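Side-chain contact in magnetosome membrane protein MamB, putative Co/Zn/Cd cation transporter. Cation diffusion facilitator family (Desulfamplus magnetovallimortis, PDB 6QFJ), which probably carries divalent metal cations across the magnetosome membrane, the chain here being its C-terminal dimerisation domain: residues K57-N60 and Q61-E65. Residues are numbered along the deposited sequence; the frame is centred on the assembly and turned at random.
Sequences KEVN and QIIKE
The backbone O of E58 is gripped twice. It accepts the N-H of I62 at 3.0 Å, the i to i+4 bond of the helix, and a hydrogen bond from a water. The same water also donates to OE1 of Q61, 2.6 Å away, and so ties the Q61 amide back to the preceding turn. The Q61 chain has CG anti to its own N (chi1 -176°) and bends at chi2, which brings OE1 to the water and leaves NE2 facing the next turn. There NE2 donates to OE1 of E65 at 3.0 Å. The carboxylate oxygen lies in the amide plane and uses its anti lone pair. Water and carboxylate together fix the rotation of this amide. On another side of the helix, K64 N donates to N60 O at 3.0 Å. The K64 chain bends back toward N60 and crosses its side chain at an angle, with CE 3.9 Å from N60 OD1, and its NZ is hydrogen-bonded to S71 OG. With an alanine at N60 the K64 methylenes would probably lose this flat amide neighbour, and the contact with V73 would shrink. V59 CG1 meets I63 CD1 at 4.2 Å on the buried side. These two pack on strands 34-43 and 71-79, within a beta-alpha-beta unit, while I62 leans on V13 and L14 of helix 2-15.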
ATOM      1  N   LYS A  57      -8.091   3.551  -1.948  1.00 29.05           N
ATOM      2  CA  LYS A  57      -8.384   3.433  -3.372  1.00 35.31           C
ATOM      3  C   LYS A  57      -7.160   3.695  -4.254  1.00 32.92           C
ATOM      4  O   LYS A  57      -6.906   2.948  -5.241  1.00 27.39           O
ATOM      5  CB  LYS A  57      -9.588   4.343  -3.749  1.00 41.48           C
ATOM      6  CG  LYS A  57     -10.922   3.834  -3.091  1.00 52.54           C
ATOM      7  CD  LYS A  57     -11.751   2.970  -4.023  1.00 68.81           C
ATOM      8  CE  LYS A  57     -11.344   1.504  -3.952  1.00 78.40           C
ATOM      9  NZ  LYS A  57     -11.767   0.667  -5.123  1.00 79.48           N
ATOM     10  N   GLU A  58      -6.386   4.762  -3.948  1.00 28.38           N
ATOM     11  CA  GLU A  58      -5.106   5.001  -4.720  1.00 28.54           C
ATOM     12  C   GLU A  58      -4.136   3.901  -4.594  1.00 25.31           C
ATOM     13  O   GLU A  58      -3.467   3.506  -5.581  1.00 28.24           O
ATOM     14  CB  GLU A  58      -4.356   6.301  -4.278  1.00 31.14           C
ATOM     15  CG  GLU A  58      -4.864   7.601  -4.887  1.00 40.86           C
ATOM     16  CD  GLU A  58      -3.998   8.884  -4.527  1.00 50.01           C
ATOM     17  OE1 GLU A  58      -3.109   8.773  -3.620  1.00 45.44           O
ATOM     18  OE2 GLU A  58      -4.163   9.974  -5.195  1.00 55.29           O
ATOM     19  N   VAL A  59      -3.993   3.373  -3.367  1.00 24.08           N
ATOM     20  CA  VAL A  59      -3.072   2.246  -3.186  1.00 26.00           C
ATOM     21  C   VAL A  59      -3.464   1.003  -3.956  1.00 24.98           C
ATOM     22  O   VAL A  59      -2.650   0.286  -4.575  1.00 23.20           O
ATOM     23  CB  VAL A  59      -2.938   1.842  -1.705  1.00 28.33           C
ATOM     24  CG1 VAL A  59      -2.164   0.544  -1.557  1.00 27.96           C
ATOM     25  CG2 VAL A  59      -2.270   2.945  -1.002  1.00 30.82           C
ATOM     26  N   ASN A  60      -4.741   0.766  -3.974  1.00 27.77           N
ATOM     27  CA  ASN A  60      -5.289  -0.364  -4.691  1.00 27.73           C
ATOM     28  C   ASN A  60      -5.034  -0.216  -6.213  1.00 28.55           C
ATOM     29  O   ASN A  60      -4.646  -1.170  -6.878  1.00 29.78           O
ATOM     30  CB  ASN A  60      -6.807  -0.377  -4.471  1.00 30.29           C
ATOM     31  CG  ASN A  60      -7.472  -1.625  -5.037  1.00 37.72           C
ATOM     32  OD1 ASN A  60      -8.158  -1.558  -6.054  1.00 44.22           O
ATOM     33  ND2 ASN A  60      -7.322  -2.733  -4.361  1.00 43.60           N
ATOM     34  N   GLN A  61      -5.226   0.989  -6.733  1.00 25.47           N
ATOM     35  CA  GLN A  61      -4.969   1.283  -8.139  1.00 23.57           C
ATOM     36  C   GLN A  61      -3.509   1.000  -8.467  1.00 23.62           C
ATOM     37  O   GLN A  61      -3.176   0.361  -9.462  1.00 21.80           O
ATOM     38  CB  GLN A  61      -5.319   2.769  -8.362  1.00 24.83           C
ATOM     39  CG  GLN A  61      -5.210   3.245  -9.824  1.00 26.16           C
ATOM     40  CD  GLN A  61      -3.821   3.416 -10.333  1.00 25.96           C
ATOM     41  OE1 GLN A  61      -2.942   3.970  -9.670  1.00 25.36           O
ATOM     42  NE2 GLN A  61      -3.581   2.922 -11.573  1.00 28.46           N
ATOM     43  N   ILE A  62      -2.624   1.443  -7.609  1.00 23.72           N
ATOM     44  CA  ILE A  62      -1.177   1.189  -7.853  1.00 24.05           C
ATOM     45  C   ILE A  62      -0.855  -0.250  -7.973  1.00 24.39           C
ATOM     46  O   ILE A  62      -0.235  -0.697  -8.950  1.00 27.23           O
ATOM     47  CB  ILE A  62      -0.335   1.862  -6.746  1.00 24.45           C
ATOM     48  CG1 ILE A  62      -0.481   3.354  -6.859  1.00 24.78           C
ATOM     49  CG2 ILE A  62       1.110   1.435  -6.852  1.00 23.18           C
ATOM     50  CD1 ILE A  62       0.010   4.149  -5.675  1.00 27.37           C
ATOM     51  N   ILE A  63      -1.373  -1.045  -7.025  1.00 26.10           N
ATOM     52  CA  ILE A  63      -1.098  -2.471  -7.085  1.00 27.00           C
ATOM     53  C   ILE A  63      -1.666  -3.127  -8.312  1.00 29.21           C
ATOM     54  O   ILE A  63      -0.955  -3.883  -9.023  1.00 33.71           O
ATOM     55  CB  ILE A  63      -1.529  -3.163  -5.805  1.00 28.70           C
ATOM     56  CG1 ILE A  63      -0.618  -2.675  -4.723  1.00 33.84           C
ATOM     57  CG2 ILE A  63      -1.404  -4.701  -5.967  1.00 30.98           C
ATOM     58  CD1 ILE A  63      -1.026  -3.113  -3.374  1.00 38.81           C
ATOM     59  N   LYS A  64      -2.937  -2.852  -8.608  1.00 30.14           N
ATOM     60  CA  LYS A  64      -3.553  -3.422  -9.789  1.00 32.20           C
ATOM     61  C   LYS A  64      -2.803  -3.057 -11.079  1.00 30.44           C
ATOM     62  O   LYS A  64      -2.740  -3.844 -12.016  1.00 32.62           O
ATOM     63  CB  LYS A  64      -4.982  -2.895  -9.930  1.00 34.16           C
ATOM     64  CG  LYS A  64      -5.878  -3.205  -8.783  1.00 35.48           C
ATOM     65  CD  LYS A  64      -5.912  -4.667  -8.532  1.00 39.39           C
ATOM     66  CE  LYS A  64      -7.099  -4.985  -7.650  1.00 42.66           C
ATOM     67  NZ  LYS A  64      -7.020  -6.399  -7.202  1.00 43.31           N
ATOM     68  N   GLU A  65      -2.255  -1.858 -11.141  1.00 28.01           N
ATOM     69  CA  GLU A  65      -1.511  -1.493 -12.296  1.00 30.18           C
ATOM     70  C   GLU A  65      -0.182  -2.213 -12.375  1.00 30.20           C
ATOM     71  O   GLU A  65       0.244  -2.627 -13.450  1.00 34.97           O
ATOM     72  CB  GLU A  65      -1.263   0.020 -12.392  1.00 29.12           C
ATOM     73  CG  GLU A  65      -0.480   0.390 -13.662  1.00 30.56           C
ATOM     74  CD  GLU A  65      -0.324   1.912 -13.844  1.00 35.44           C
ATOM     75  OE1 GLU A  65      -1.133   2.672 -13.294  1.00 33.44           O
ATOM     76  OE2 GLU A  65       0.599   2.363 -14.590  1.00 33.34           O
TER
HETATM   77  O   HOH W   1      -3.051   5.660  -7.646  1.00 31.09           O